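Local coordinates for multiheme cytochrome cf (Carboxydothermus ferrireducens DSM 11255, PDB 6QVM), which is an eleven-heme, S-layer-associated cytochrome c that probably passes electrons out of the cell to insoluble Fe(III), at residues T78-G81 and V82-M85; N207-Q210 and A211-R215; K369-G372 and E373-I377. One frame throughout, in Å; residues are numbered along the deposited sequence.

Interaction 1: residues T78-G81 and V82-M85; sequences TERG and VLFM. With HEC (heme c), chain E.
Leu83 packs back on Glu79, one helical turn earlier. The two side chains lie alongside each other and point the same way, with Leu83 CD1 4.0 Å from Glu79 CG. The extended Glu79 chain runs on to a salt bridge with Arg111 of helix 102-113. Leu83 CG stands opposite its carbonyl carbon and next to its own N (chi1 -61°), which turns it over the preceding turn: Leu83 CG comes within 3.2 Å of Glu79 O. The same oxygen takes the Leu83 N-H in an almost straight bond (175°). Leu83 CD1 also meets the Arg80 guanidinium obliquely; that group is held by Val93 O and by Glu108.

These contacts form the first turn of helix 79-86, a short helix set between two hemes. Thr78 is its N-cap. Thr78 OG1 accepts from Gly81 N at 3.3 Å and is also hydrogen-bonded to Tyr37 O.

Val82 donates its N-H to Thr78 O. The Val82 CG2 branch lies beside the backbone N, and Val82 CG2 touches Thr78 O at 3.4 Å. The side chain of Val82 also meets a second heme c and Arg215.

Gly81 is buried. Gly81 O receives Met85 N at 3.0 Å, and Phe84 CB rests against the same oxygen. The Phe84 ring turns one face to the heme, where methyl CBC sits over the ring centre, 3.5 Å from Phe84 CD1. The extended Met85 chain passes heme methyl CMD and brings Met85 CE to 3.4 Å from propionate oxygen O2D.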
ATOM      1  N   THR A  78      -0.150 -23.323 -11.626  1.00 21.12           N
ATOM      2  CA  THR A  78      -1.024 -23.608 -12.750  1.00 24.03           C
ATOM      3  C   THR A  78      -2.356 -22.882 -12.557  1.00 29.00           C
ATOM      4  O   THR A  78      -2.587 -22.215 -11.546  1.00 33.23           O
ATOM      5  CB  THR A  78      -1.252 -25.114 -12.885  1.00 27.11           C
ATOM      6  OG1 THR A  78      -1.927 -25.608 -11.720  1.00 29.24           O
ATOM      7  CG2 THR A  78       0.078 -25.845 -13.040  1.00 17.42           C
ATOM      8  N   GLU A  79      -3.249 -23.015 -13.542  1.00 26.71           N
ATOM      9  CA  GLU A  79      -4.592 -22.468 -13.381  1.00 30.15           C
ATOM     10  C   GLU A  79      -5.258 -23.059 -12.146  1.00 33.25           C
ATOM     11  O   GLU A  79      -5.909 -22.353 -11.368  1.00 46.40           O
ATOM     12  CB  GLU A  79      -5.438 -22.749 -14.620  1.00 28.81           C
ATOM     13  CG  GLU A  79      -6.883 -22.290 -14.481  1.00 45.99           C
ATOM     14  CD  GLU A  79      -7.707 -22.557 -15.732  1.00 54.26           C
ATOM     15  OE1 GLU A  79      -7.413 -23.532 -16.469  1.00 48.77           O
ATOM     16  OE2 GLU A  79      -8.652 -21.777 -15.980  1.00 44.41           O
ATOM     17  N   ARG A  80      -5.097 -24.370 -11.955  1.00 36.15           N
ATOM     18  CA  ARG A  80      -5.688 -25.033 -10.797  1.00 34.65           C
ATOM     19  C   ARG A  80      -5.113 -24.487  -9.497  1.00 34.85           C
ATOM     20  O   ARG A  80      -5.834 -24.345  -8.501  1.00 38.14           O
ATOM     21  CB  ARG A  80      -5.485 -26.547 -10.891  1.00 38.60           C
ATOM     22  CG  ARG A  80      -6.280 -27.194 -12.009  1.00 42.87           C
ATOM     23  CD  ARG A  80      -7.764 -27.218 -11.672  1.00 41.65           C
ATOM     24  NE  ARG A  80      -8.607 -27.267 -12.862  1.00 48.95           N
ATOM     25  CZ  ARG A  80      -9.930 -27.163 -12.832  1.00 50.03           C
ATOM     26  NH1 ARG A  80     -10.548 -27.011 -11.670  1.00 36.54           N
ATOM     27  NH2 ARG A  80     -10.632 -27.196 -13.955  1.00 52.07           N
ATOM     28  N   GLY A  81      -3.812 -24.185  -9.482  1.00 32.57           N
ATOM     29  CA  GLY A  81      -3.218 -23.600  -8.287  1.00 26.24           C
ATOM     30  C   GLY A  81      -3.743 -22.204  -8.005  1.00 34.60           C
ATOM     31  O   GLY A  81      -4.033 -21.851  -6.856  1.00 29.65           O
ATOM     32  N   VAL A  82      -3.873 -21.392  -9.057  1.00 21.95           N
ATOM     33  CA  VAL A  82      -4.466 -20.064  -8.927  1.00 23.25           C
ATOM     34  C   VAL A  82      -5.876 -20.162  -8.353  1.00 28.85           C
ATOM     35  O   VAL A  82      -6.202 -19.517  -7.348  1.00 28.64           O
ATOM     36  CB  VAL A  82      -4.468 -19.346 -10.288  1.00 27.48           C
ATOM     37  CG1 VAL A  82      -5.352 -18.123 -10.228  1.00 23.56           C
ATOM     38  CG2 VAL A  82      -3.055 -18.972 -10.699  1.00 21.02           C
ATOM     39  N   LEU A  83      -6.726 -20.989  -8.970  1.00 30.87           N
ATOM     40  CA  LEU A  83      -8.096 -21.153  -8.493  1.00 27.38           C
ATOM     41  C   LEU A  83      -8.120 -21.639  -7.052  1.00 28.81           C
ATOM     42  O   LEU A  83      -8.909 -21.150  -6.234  1.00 40.59           O
ATOM     43  CB  LEU A  83      -8.854 -22.125  -9.395  1.00 25.89           C
ATOM     44  CG  LEU A  83      -8.992 -21.719 -10.863  1.00 31.78           C
ATOM     45  CD1 LEU A  83      -9.625 -22.842 -11.675  1.00 27.24           C
ATOM     46  CD2 LEU A  83      -9.798 -20.436 -10.998  1.00 30.71           C
ATOM     47  N   PHE A  84      -7.277 -22.621  -6.730  1.00 27.32           N
ATOM     48  CA  PHE A  84      -7.150 -23.080  -5.352  1.00 29.71           C
ATOM     49  C   PHE A  84      -6.904 -21.908  -4.410  1.00 30.13           C
ATOM     50  O   PHE A  84      -7.583 -21.760  -3.388  1.00 40.17           O
ATOM     51  CB  PHE A  84      -6.019 -24.112  -5.261  1.00 34.21           C
ATOM     52  CG  PHE A  84      -5.653 -24.513  -3.853  1.00 27.94           C
ATOM     53  CD1 PHE A  84      -6.385 -25.479  -3.179  1.00 30.11           C
ATOM     54  CD2 PHE A  84      -4.558 -23.945  -3.219  1.00 26.16           C
ATOM     55  CE1 PHE A  84      -6.042 -25.855  -1.897  1.00 26.95           C
ATOM     56  CE2 PHE A  84      -4.215 -24.315  -1.933  1.00 36.79           C
ATOM     57  CZ  PHE A  84      -4.957 -25.273  -1.272  1.00 29.65           C
ATOM     58  N   MET A  85      -5.960 -21.035  -4.766  1.00 31.65           N
ATOM     59  CA  MET A  85      -5.604 -19.938  -3.876  1.00 28.49           C
ATOM     60  C   MET A  85      -6.687 -18.862  -3.853  1.00 37.51           C
ATOM     61  O   MET A  85      -6.949 -18.269  -2.803  1.00 36.03           O
ATOM     62  CB  MET A  85      -4.257 -19.349  -4.284  1.00 25.41           C
ATOM     63  CG  MET A  85      -3.644 -18.466  -3.220  1.00 25.14           C
ATOM     64  SD  MET A  85      -1.924 -18.054  -3.549  1.00 37.61           S
ATOM     65  CE  MET A  85      -1.586 -16.920  -2.202  1.00 24.18           C
TER
HETATM   66 FE   HEC E 701       2.651 -25.929  -3.354  1.00 29.93          FE
HETATM   67  CHA HEC E 701       3.525 -22.722  -2.455  1.00 28.19           C
HETATM   68  CHB HEC E 701       5.915 -26.908  -3.000  1.00 28.76           C
HETATM   69  CHC HEC E 701       1.732 -29.183  -4.028  1.00 31.73           C
HETATM   70  CHD HEC E 701      -0.588 -24.897  -4.052  1.00 26.17           C
HETATM   71  NA  HEC E 701       4.383 -24.998  -2.817  1.00 26.83           N
HETATM   72  C1A HEC E 701       4.532 -23.656  -2.524  1.00 34.27           C
HETATM   73  C2A HEC E 701       5.936 -23.393  -2.285  1.00 29.87           C
HETATM   74  C3A HEC E 701       6.598 -24.550  -2.451  1.00 25.98           C
HETATM   75  C4A HEC E 701       5.634 -25.577  -2.787  1.00 32.27           C
HETATM   76  CMA HEC E 701       8.116 -24.776  -2.305  1.00 34.33           C
HETATM   77  CAA HEC E 701       6.525 -22.003  -1.938  1.00 34.02           C
HETATM   78  CBA HEC E 701       7.105 -22.003  -0.526  1.00 40.80           C
HETATM   79  CGA HEC E 701       6.005 -21.877   0.493  1.00 53.87           C
HETATM   80  O1A HEC E 701       6.142 -22.480   1.590  1.00 62.85           O
HETATM   81  O2A HEC E 701       4.997 -21.176   0.214  1.00 54.49           O
HETATM   82  NB  HEC E 701       3.634 -27.709  -3.499  1.00 31.15           N
HETATM   83  C1B HEC E 701       4.985 -27.891  -3.269  1.00 29.28           C
HETATM   84  C2B HEC E 701       5.264 -29.307  -3.367  1.00 39.16           C
HETATM   85  C3B HEC E 701       4.113 -29.942  -3.663  1.00 37.64           C
HETATM   86  C4B HEC E 701       3.061 -28.945  -3.737  1.00 31.85           C
HETATM   87  CMB HEC E 701       6.674 -29.918  -3.198  1.00 33.57           C
HETATM   88  CAB HEC E 701       3.907 -31.462  -3.876  1.00 38.17           C
HETATM   89  CBB HEC E 701       4.235 -32.271  -2.600  1.00 23.25           C
HETATM   90  NC  HEC E 701       0.920 -26.850  -3.960  1.00 25.59           N
HETATM   91  C1C HEC E 701       0.754 -28.213  -4.143  1.00 29.50           C
HETATM   92  C2C HEC E 701      -0.637 -28.464  -4.485  1.00 25.03           C
HETATM   93  C3C HEC E 701      -1.297 -27.284  -4.442  1.00 24.73           C
HETATM   94  C4C HEC E 701      -0.318 -26.249  -4.138  1.00 30.69           C
HETATM   95  CMC HEC E 701      -1.237 -29.873  -4.706  1.00 26.18           C
HETATM   96  CAC HEC E 701      -2.800 -27.000  -4.739  1.00 28.99           C
HETATM   97  CBC HEC E 701      -3.771 -27.786  -3.828  1.00 27.00           C
HETATM   98  ND  HEC E 701       1.629 -24.099  -3.271  1.00 31.98           N
HETATM   99  C1D HEC E 701       0.286 -23.925  -3.605  1.00 24.11           C
HETATM  100  C2D HEC E 701      -0.063 -22.540  -3.401  1.00 33.47           C
HETATM  101  C3D HEC E 701       1.224 -21.868  -2.906  1.00 29.51           C
HETATM  102  C4D HEC E 701       2.217 -22.909  -2.851  1.00 27.25           C
HETATM  103  CMD HEC E 701      -1.438 -21.880  -3.628  1.00 31.99           C
HETATM  104  CAD HEC E 701       1.428 -20.393  -2.514  1.00 28.77           C
HETATM  105  CBD HEC E 701       1.043 -20.271  -1.042  1.00 30.77           C
HETATM  106  CGD HEC E 701       1.286 -18.870  -0.540  1.00 37.64           C
HETATM  107  O1D HEC E 701       2.366 -18.296  -0.843  1.00 38.61           O
HETATM  108  O2D HEC E 701       0.396 -18.341   0.178  1.00 34.13           O

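Interaction 2: residues N207-Q210 and A211-R215; sequences NAVQ and AKYPR
Ala211 N donates to Asn207 O at 2.8 Å, and the Ala211 methyl CB lies close to the same oxygen. This is the last turn of helix 199-212, in a helical region that probably belongs to the S-layer-binding part of the protein. Lys212 N is shared. Lys212 N bonds to Ala208 O at 3.3 Å from above the carbonyl plane, and weakly to Val209 O. Lys212 CG lies anti to its backbone N (chi1 -173°) and comes over the centre of the Tyr213 ring. Tyr213 is the first residue to leave the helical conformation, yet Tyr213 N still reaches Val209 O at 3.1 Å. Its ring crosses the Val209 side chain at a slant. Val209 CG1 meets the ring edge, in plane, 3.9 Å from Tyr213 CD2. The far end of the ring is fixed by a hydrogen bond from Tyr213 OH to Ala139 O. Val209 itself is buried against Phe109, Val112 and Leu136, so valine and tyrosine together seal the helix end onto helices 102-113 and 129-139. Pro214 has no N-H to continue the pattern; instead it makes a bent CA-H...O contact, with Pro214 CA 3.4 Å from Gln210 O.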
ATOM      1  N   ASN A 207     -13.507 -29.497 -22.811  1.00 38.31           N
ATOM      2  CA  ASN A 207     -12.361 -29.122 -23.635  1.00 42.52           C
ATOM      3  C   ASN A 207     -12.778 -28.188 -24.764  1.00 46.29           C
ATOM      4  O   ASN A 207     -12.032 -27.270 -25.126  1.00 57.30           O
ATOM      5  CB  ASN A 207     -11.674 -30.374 -24.189  1.00 37.04           C
ATOM      6  CG  ASN A 207     -10.966 -31.171 -23.113  1.00 49.27           C
ATOM      7  OD1 ASN A 207     -10.705 -30.662 -22.019  1.00 46.50           O
ATOM      8  ND2 ASN A 207     -10.673 -32.433 -23.408  1.00 54.34           N
ATOM      9  N   ALA A 208     -13.959 -28.412 -25.341  1.00 47.43           N
ATOM     10  CA  ALA A 208     -14.446 -27.530 -26.396  1.00 47.91           C
ATOM     11  C   ALA A 208     -14.763 -26.137 -25.861  1.00 52.52           C
ATOM     12  O   ALA A 208     -14.575 -25.141 -26.570  1.00 55.92           O
ATOM     13  CB  ALA A 208     -15.679 -28.136 -27.062  1.00 48.52           C
ATOM     14  N   VAL A 209     -15.248 -26.050 -24.620  1.00 37.19           N
ATOM     15  CA  VAL A 209     -15.423 -24.749 -23.981  1.00 43.23           C
ATOM     16  C   VAL A 209     -14.070 -24.097 -23.726  1.00 48.10           C
ATOM     17  O   VAL A 209     -13.889 -22.895 -23.955  1.00 55.63           O
ATOM     18  CB  VAL A 209     -16.232 -24.897 -22.678  1.00 45.24           C
ATOM     19  CG1 VAL A 209     -16.410 -23.548 -22.015  1.00 47.09           C
ATOM     20  CG2 VAL A 209     -17.579 -25.551 -22.947  1.00 45.78           C
ATOM     21  N   GLN A 210     -13.092 -24.882 -23.265  1.00 48.25           N
ATOM     22  CA  GLN A 210     -11.756 -24.343 -23.021  1.00 50.65           C
ATOM     23  C   GLN A 210     -11.067 -23.915 -24.310  1.00 45.42           C
ATOM     24  O   GLN A 210     -10.253 -22.985 -24.296  1.00 55.46           O
ATOM     25  CB  GLN A 210     -10.897 -25.370 -22.286  1.00 44.60           C
ATOM     26  CG  GLN A 210     -11.094 -25.384 -20.785  1.00 52.07           C
ATOM     27  CD  GLN A 210     -10.267 -26.457 -20.102  1.00 55.94           C
ATOM     28  OE1 GLN A 210     -10.273 -27.618 -20.513  1.00 67.04           O
ATOM     29  NE2 GLN A 210      -9.536 -26.073 -19.064  1.00 48.61           N
ATOM     30  N   ALA A 211     -11.369 -24.580 -25.426  1.00 54.90           N
ATOM     31  CA  ALA A 211     -10.779 -24.183 -26.699  1.00 51.40           C
ATOM     32  C   ALA A 211     -11.318 -22.833 -27.155  1.00 50.18           C
ATOM     33  O   ALA A 211     -10.581 -22.031 -27.739  1.00 56.18           O
ATOM     34  CB  ALA A 211     -11.037 -25.254 -27.758  1.00 39.28           C
ATOM     35  N   LYS A 212     -12.598 -22.563 -26.893  1.00 47.19           N
ATOM     36  CA  LYS A 212     -13.196 -21.303 -27.322  1.00 57.85           C
ATOM     37  C   LYS A 212     -12.758 -20.131 -26.454  1.00 59.29           C
ATOM     38  O   LYS A 212     -12.618 -19.011 -26.960  1.00 64.46           O
ATOM     39  CB  LYS A 212     -14.721 -21.407 -27.319  1.00 49.82           C
ATOM     40  CG  LYS A 212     -15.406 -20.188 -27.918  1.00 62.78           C
ATOM     41  CD  LYS A 212     -16.869 -20.108 -27.534  1.00 72.90           C
ATOM     42  CE  LYS A 212     -17.437 -18.731 -27.845  1.00 77.50           C
ATOM     43  NZ  LYS A 212     -17.502 -18.466 -29.304  1.00 81.73           N
ATOM     44  N   TYR A 213     -12.538 -20.362 -25.158  1.00 50.54           N
ATOM     45  CA  TYR A 213     -12.083 -19.329 -24.228  1.00 45.71           C
ATOM     46  C   TYR A 213     -10.736 -19.738 -23.637  1.00 43.89           C
ATOM     47  O   TYR A 213     -10.643 -20.053 -22.444  1.00 50.14           O
ATOM     48  CB  TYR A 213     -13.098 -19.094 -23.110  1.00 50.68           C
ATOM     49  CG  TYR A 213     -14.533 -18.992 -23.571  1.00 72.96           C
ATOM     50  CD1 TYR A 213     -15.035 -17.806 -24.088  1.00 74.48           C
ATOM     51  CD2 TYR A 213     -15.388 -20.081 -23.482  1.00 70.08           C
ATOM     52  CE1 TYR A 213     -16.349 -17.710 -24.504  1.00 83.15           C
ATOM     53  CE2 TYR A 213     -16.701 -19.994 -23.894  1.00 69.39           C
ATOM     54  CZ  TYR A 213     -17.176 -18.808 -24.401  1.00 78.44           C
ATOM     55  OH  TYR A 213     -18.483 -18.725 -24.811  1.00 82.65           O
ATOM     56  N   PRO A 214      -9.671 -19.731 -24.435  1.00 51.44           N
ATOM     57  CA  PRO A 214      -8.381 -20.214 -23.933  1.00 43.08           C
ATOM     58  C   PRO A 214      -7.760 -19.243 -22.943  1.00 51.11           C
ATOM     59  O   PRO A 214      -7.962 -18.029 -23.008  1.00 47.40           O
ATOM     60  CB  PRO A 214      -7.531 -20.332 -25.200  1.00 45.37           C
ATOM     61  CG  PRO A 214      -8.091 -19.294 -26.103  1.00 44.21           C
ATOM     62  CD  PRO A 214      -9.572 -19.231 -25.818  1.00 42.90           C
ATOM     63  N   ARG A 215      -6.995 -19.801 -22.012  1.00 53.53           N
ATOM     64  CA  ARG A 215      -6.347 -19.006 -20.977  1.00 46.71           C
ATOM     65  C   ARG A 215      -5.033 -18.469 -21.529  1.00 44.18           C
ATOM     66  O   ARG A 215      -4.118 -19.243 -21.831  1.00 42.57           O
ATOM     67  CB  ARG A 215      -6.129 -19.851 -19.726  1.00 40.50           C
ATOM     68  CG  ARG A 215      -5.507 -19.100 -18.562  1.00 43.52           C
ATOM     69  CD  ARG A 215      -5.655 -19.885 -17.276  1.00 37.84           C
ATOM     70  NE  ARG A 215      -5.201 -19.125 -16.113  1.00 39.74           N
ATOM     71  CZ  ARG A 215      -4.002 -19.250 -15.547  1.00 42.98           C
ATOM     72  NH1 ARG A 215      -3.116 -20.113 -16.031  1.00 36.01           N
ATOM     73  NH2 ARG A 215      -3.689 -18.515 -14.486  1.00 36.25           N
TER

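Interaction 3: residues K369-G372 and E373-I377; sequences KILG and EKDGI. With HEC (heme c), chain G.
Lys374 folds back on Ile370, and Lys374 NZ gives a hydrogen bond to Ile370 O at 3.0 Å. Polar bonds dominate this turn. Lys374 NZ also forms a salt bridge with Asp375 OD2 at 3.1 Å, on the syn side of the carboxylate, 22° out of its plane, and a hydrogen bond to Pro367 O. The anti lone pair of Asp375 OD2 takes the Gly372 N-H at 3.0 Å in a nearly straight bond (168°). Two donors therefore grip this one oxygen. In the backbone, Asp375 N donates to Gly372 O at 2.9 Å, the i to i+3 bond of the 3-10 turn 373-375, and Ile377 N adds a weak one. The Asp375 carboxylate closes back on Gly372 N at the start of the turn.

Van der Waals contacts flank the turn. Leu371 CD2 rests 3.6 Å from Asp375 CG, the two side chains crossing at about a right angle. Ile377 CG2 packs on Gly372 O.

Ile370, Leu371, Gly372 and Lys374 line one heme c, while Ile377 touches another. Ile370 lies over one face of the porphyrin, with Ile370 CG2 3.6 Å from heme C3A. Its CG1 is anti to the backbone N (chi1 -161°), which carries CD1 across toward methyl CMB. An alanine here would take away both branches and would probably leave this part of the heme face uncovered. Gly372 CA lies 3.6 Å from heme O2A, close to the propionate. Leu371 O accepts from His355 ND1; His355 ends a CXXCH motif and is probably an axial ligand of a neighbouring heme.

Lys374 NZ bonds to heme O2A at 2.6 Å. Lying between this propionate and Asp375, the lysine charge would be expected to offset both anions, and it may influence the heme potential.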
ATOM      1  N   LYS A 369       7.452 -11.252 -10.672  1.00 33.64           N
ATOM      2  CA  LYS A 369       6.649 -10.508 -11.634  1.00 27.02           C
ATOM      3  C   LYS A 369       5.847  -9.391 -10.981  1.00 31.93           C
ATOM      4  O   LYS A 369       4.922  -8.853 -11.605  1.00 32.68           O
ATOM      5  CB  LYS A 369       5.717 -11.463 -12.384  1.00 32.41           C
ATOM      6  CG  LYS A 369       6.440 -12.587 -13.121  1.00 37.72           C
ATOM      7  CD  LYS A 369       7.514 -12.024 -14.039  1.00 42.62           C
ATOM      8  CE  LYS A 369       8.022 -13.072 -15.014  1.00 43.58           C
ATOM      9  NZ  LYS A 369       8.548 -14.269 -14.312  1.00 49.63           N
ATOM     10  N   ILE A 370       6.179  -9.032  -9.742  1.00 31.45           N
ATOM     11  CA  ILE A 370       5.516  -7.950  -9.025  1.00 28.71           C
ATOM     12  C   ILE A 370       6.577  -7.232  -8.199  1.00 29.58           C
ATOM     13  O   ILE A 370       7.615  -7.805  -7.855  1.00 30.52           O
ATOM     14  CB  ILE A 370       4.353  -8.483  -8.148  1.00 26.42           C
ATOM     15  CG1 ILE A 370       3.383  -7.357  -7.777  1.00 21.60           C
ATOM     16  CG2 ILE A 370       4.884  -9.160  -6.902  1.00 26.20           C
ATOM     17  CD1 ILE A 370       2.489  -6.921  -8.917  1.00 17.68           C
ATOM     18  N   LEU A 371       6.325  -5.959  -7.902  1.00 25.73           N
ATOM     19  CA  LEU A 371       7.266  -5.142  -7.150  1.00 21.84           C
ATOM     20  C   LEU A 371       7.057  -5.367  -5.655  1.00 27.93           C
ATOM     21  O   LEU A 371       5.960  -5.153  -5.130  1.00 34.64           O
ATOM     22  CB  LEU A 371       7.104  -3.667  -7.502  1.00 21.78           C
ATOM     23  CG  LEU A 371       7.533  -3.245  -8.911  1.00 32.63           C
ATOM     24  CD1 LEU A 371       7.354  -1.740  -9.113  1.00 19.14           C
ATOM     25  CD2 LEU A 371       8.974  -3.652  -9.191  1.00 19.21           C
ATOM     26  N   GLY A 372       8.123  -5.784  -4.974  1.00 30.08           N
ATOM     27  CA  GLY A 372       8.102  -6.006  -3.542  1.00 26.03           C
ATOM     28  C   GLY A 372       9.281  -5.339  -2.861  1.00 32.86           C
ATOM     29  O   GLY A 372       9.929  -4.477  -3.461  1.00 29.70           O
ATOM     30  N   GLU A 373       9.575  -5.723  -1.613  1.00 33.56           N
ATOM     31  CA  GLU A 373      10.694  -5.117  -0.895  1.00 42.52           C
ATOM     32  C   GLU A 373      12.012  -5.377  -1.613  1.00 44.19           C
ATOM     33  O   GLU A 373      12.922  -4.541  -1.567  1.00 41.87           O
ATOM     34  CB  GLU A 373      10.741  -5.633   0.544  1.00 42.74           C
ATOM     35  CG  GLU A 373      11.666  -6.827   0.778  1.00 69.06           C
ATOM     36  CD  GLU A 373      13.091  -6.411   1.121  1.00 83.51           C
ATOM     37  OE1 GLU A 373      13.260  -5.375   1.804  1.00 81.09           O
ATOM     38  OE2 GLU A 373      14.035  -7.118   0.702  1.00 90.46           O
ATOM     39  N   LYS A 374      12.129  -6.525  -2.296  1.00 36.90           N
ATOM     40  CA  LYS A 374      13.344  -6.840  -3.038  1.00 39.70           C
ATOM     41  C   LYS A 374      13.614  -5.822  -4.131  1.00 36.45           C
ATOM     42  O   LYS A 374      14.752  -5.709  -4.594  1.00 37.61           O
ATOM     43  CB  LYS A 374      13.244  -8.239  -3.653  1.00 34.64           C
ATOM     44  CG  LYS A 374      12.273  -8.323  -4.827  1.00 37.06           C
ATOM     45  CD  LYS A 374      11.982  -9.757  -5.231  1.00 30.99           C
ATOM     46  CE  LYS A 374      11.081  -9.812  -6.452  1.00 32.93           C
ATOM     47  NZ  LYS A 374       9.743  -9.209  -6.195  1.00 28.11           N
ATOM     48  N   ASP A 375      12.590  -5.090  -4.560  1.00 36.07           N
ATOM     49  CA  ASP A 375      12.712  -4.085  -5.602  1.00 32.96           C
ATOM     50  C   ASP A 375      12.841  -2.683  -5.027  1.00 34.43           C
ATOM     51  O   ASP A 375      12.881  -1.718  -5.793  1.00 34.25           O
ATOM     52  CB  ASP A 375      11.505  -4.146  -6.550  1.00 35.40           C
ATOM     53  CG  ASP A 375      11.350  -5.502  -7.203  1.00 44.94           C
ATOM     54  OD1 ASP A 375      12.168  -5.832  -8.084  1.00 50.24           O
ATOM     55  OD2 ASP A 375      10.425  -6.244  -6.808  1.00 48.24           O
ATOM     56  N   GLY A 376      12.916  -2.547  -3.703  1.00 32.85           N
ATOM     57  CA  GLY A 376      12.974  -1.235  -3.091  1.00 39.95           C
ATOM     58  C   GLY A 376      11.660  -0.488  -3.067  1.00 43.21           C
ATOM     59  O   GLY A 376      11.653   0.741  -3.166  1.00 40.59           O
ATOM     60  N   ILE A 377      10.538  -1.202  -2.928  1.00 35.35           N
ATOM     61  CA  ILE A 377       9.238  -0.544  -2.980  1.00 35.80           C
ATOM     62  C   ILE A 377       9.036   0.337  -1.754  1.00 35.76           C
ATOM     63  O   ILE A 377       8.248   1.287  -1.786  1.00 38.46           O
ATOM     64  CB  ILE A 377       8.114  -1.577  -3.132  1.00 35.58           C
ATOM     65  CG1 ILE A 377       6.824  -0.894  -3.578  1.00 41.37           C
ATOM     66  CG2 ILE A 377       7.910  -2.341  -1.833  1.00 28.94           C
ATOM     67  CD1 ILE A 377       5.633  -1.826  -3.579  1.00 46.08           C
TER
HETATM   68 FE   HEC G 703       0.684 -11.706  -5.179  1.00 24.11          FE
HETATM   69  CHA HEC G 703       3.700 -12.454  -3.709  1.00 25.14           C
HETATM   70  CHB HEC G 703       1.274  -8.356  -4.662  1.00 19.20           C
HETATM   71  CHC HEC G 703      -2.171 -10.916  -6.924  1.00 27.91           C
HETATM   72  CHD HEC G 703      -0.256 -15.007  -5.178  1.00 25.37           C
HETATM   73  NA  HEC G 703       2.180 -10.610  -4.324  1.00 19.53           N
HETATM   74  C1A HEC G 703       3.356 -11.118  -3.801  1.00 26.85           C
HETATM   75  C2A HEC G 703       4.159 -10.001  -3.345  1.00 24.70           C
HETATM   76  C3A HEC G 703       3.490  -8.872  -3.605  1.00 25.30           C
HETATM   77  C4A HEC G 703       2.234  -9.234  -4.222  1.00 23.93           C
HETATM   78  CMA HEC G 703       3.971  -7.439  -3.292  1.00 20.03           C
HETATM   79  CAA HEC G 703       5.554 -10.113  -2.695  1.00 22.72           C
HETATM   80  CBA HEC G 703       6.580 -10.154  -3.829  1.00 32.09           C
HETATM   81  CGA HEC G 703       7.976 -10.280  -3.271  1.00 40.63           C
HETATM   82  O1A HEC G 703       8.206 -11.136  -2.371  1.00 40.77           O
HETATM   83  O2A HEC G 703       8.860  -9.514  -3.741  1.00 37.97           O
HETATM   84  NB  HEC G 703      -0.307  -9.958  -5.654  1.00 23.91           N
HETATM   85  C1B HEC G 703       0.212  -8.687  -5.481  1.00 19.74           C
HETATM   86  C2B HEC G 703      -0.555  -7.773  -6.313  1.00 21.07           C
HETATM   87  C3B HEC G 703      -1.522  -8.483  -6.928  1.00 22.37           C
HETATM   88  C4B HEC G 703      -1.374  -9.870  -6.526  1.00 21.53           C
HETATM   89  CMB HEC G 703      -0.310  -6.247  -6.387  1.00 20.25           C
HETATM   90  CAB HEC G 703      -2.596  -7.961  -7.911  1.00 24.14           C
HETATM   91  CBB HEC G 703      -1.940  -7.534  -9.243  1.00 25.86           C
HETATM   92  NC  HEC G 703      -0.919 -12.755  -5.884  1.00 20.49           N
HETATM   93  C1C HEC G 703      -1.990 -12.236  -6.585  1.00 22.64           C
HETATM   94  C2C HEC G 703      -2.825 -13.323  -7.055  1.00 28.69           C
HETATM   95  C3C HEC G 703      -2.343 -14.461  -6.512  1.00 27.93           C
HETATM   96  C4C HEC G 703      -1.116 -14.121  -5.799  1.00 28.49           C
HETATM   97  CMC HEC G 703      -4.172 -13.140  -7.799  1.00 22.22           C
HETATM   98  CAC HEC G 703      -2.940 -15.888  -6.645  1.00 32.09           C
HETATM   99  CBC HEC G 703      -2.943 -16.339  -8.116  1.00 31.83           C
HETATM  100  ND  HEC G 703       1.583 -13.448  -4.532  1.00 23.94           N
HETATM  101  C1D HEC G 703       1.002 -14.709  -4.676  1.00 25.45           C
HETATM  102  C2D HEC G 703       1.932 -15.692  -4.180  1.00 30.95           C
HETATM  103  C3D HEC G 703       3.170 -14.908  -3.728  1.00 27.15           C
HETATM  104  C4D HEC G 703       2.862 -13.518  -3.977  1.00 25.66           C
HETATM  105  CMD HEC G 703       1.722 -17.217  -4.143  1.00 26.87           C
HETATM  106  CAD HEC G 703       4.460 -15.504  -3.130  1.00 28.88           C
HETATM  107  CBD HEC G 703       4.222 -15.791  -1.654  1.00 32.60           C
HETATM  108  CGD HEC G 703       4.009 -14.481  -0.944  1.00 39.03           C
HETATM  109  O1D HEC G 703       4.994 -13.709  -0.814  1.00 45.02           O
HETATM  110  O2D HEC G 703       2.859 -14.209  -0.513  1.00 42.36           O

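Overall arrangement
The three sites follow one another along the chain. Interaction 1 lies on helix 79-86, interaction 2 on the end of helix 199-212, and interaction 3 in the loop between helices 359-362 and 381-384. Interactions 1 and 2 have centres about 17 Å apart and touch: Arg215, just past the helix end, packs on Glu79 and Val82. This joins the heme-free helical region to the N-terminal hemes. Interaction 3 touches neither; its centre lies about 23 and 34 Å from theirs. Interactions 1 and 3 nevertheless line the pocket of one heme c, whose propionate Lys374 holds; interaction 1 also packs on a second, a neighbouring step of the probable electron path. Interaction 2 is surface packing.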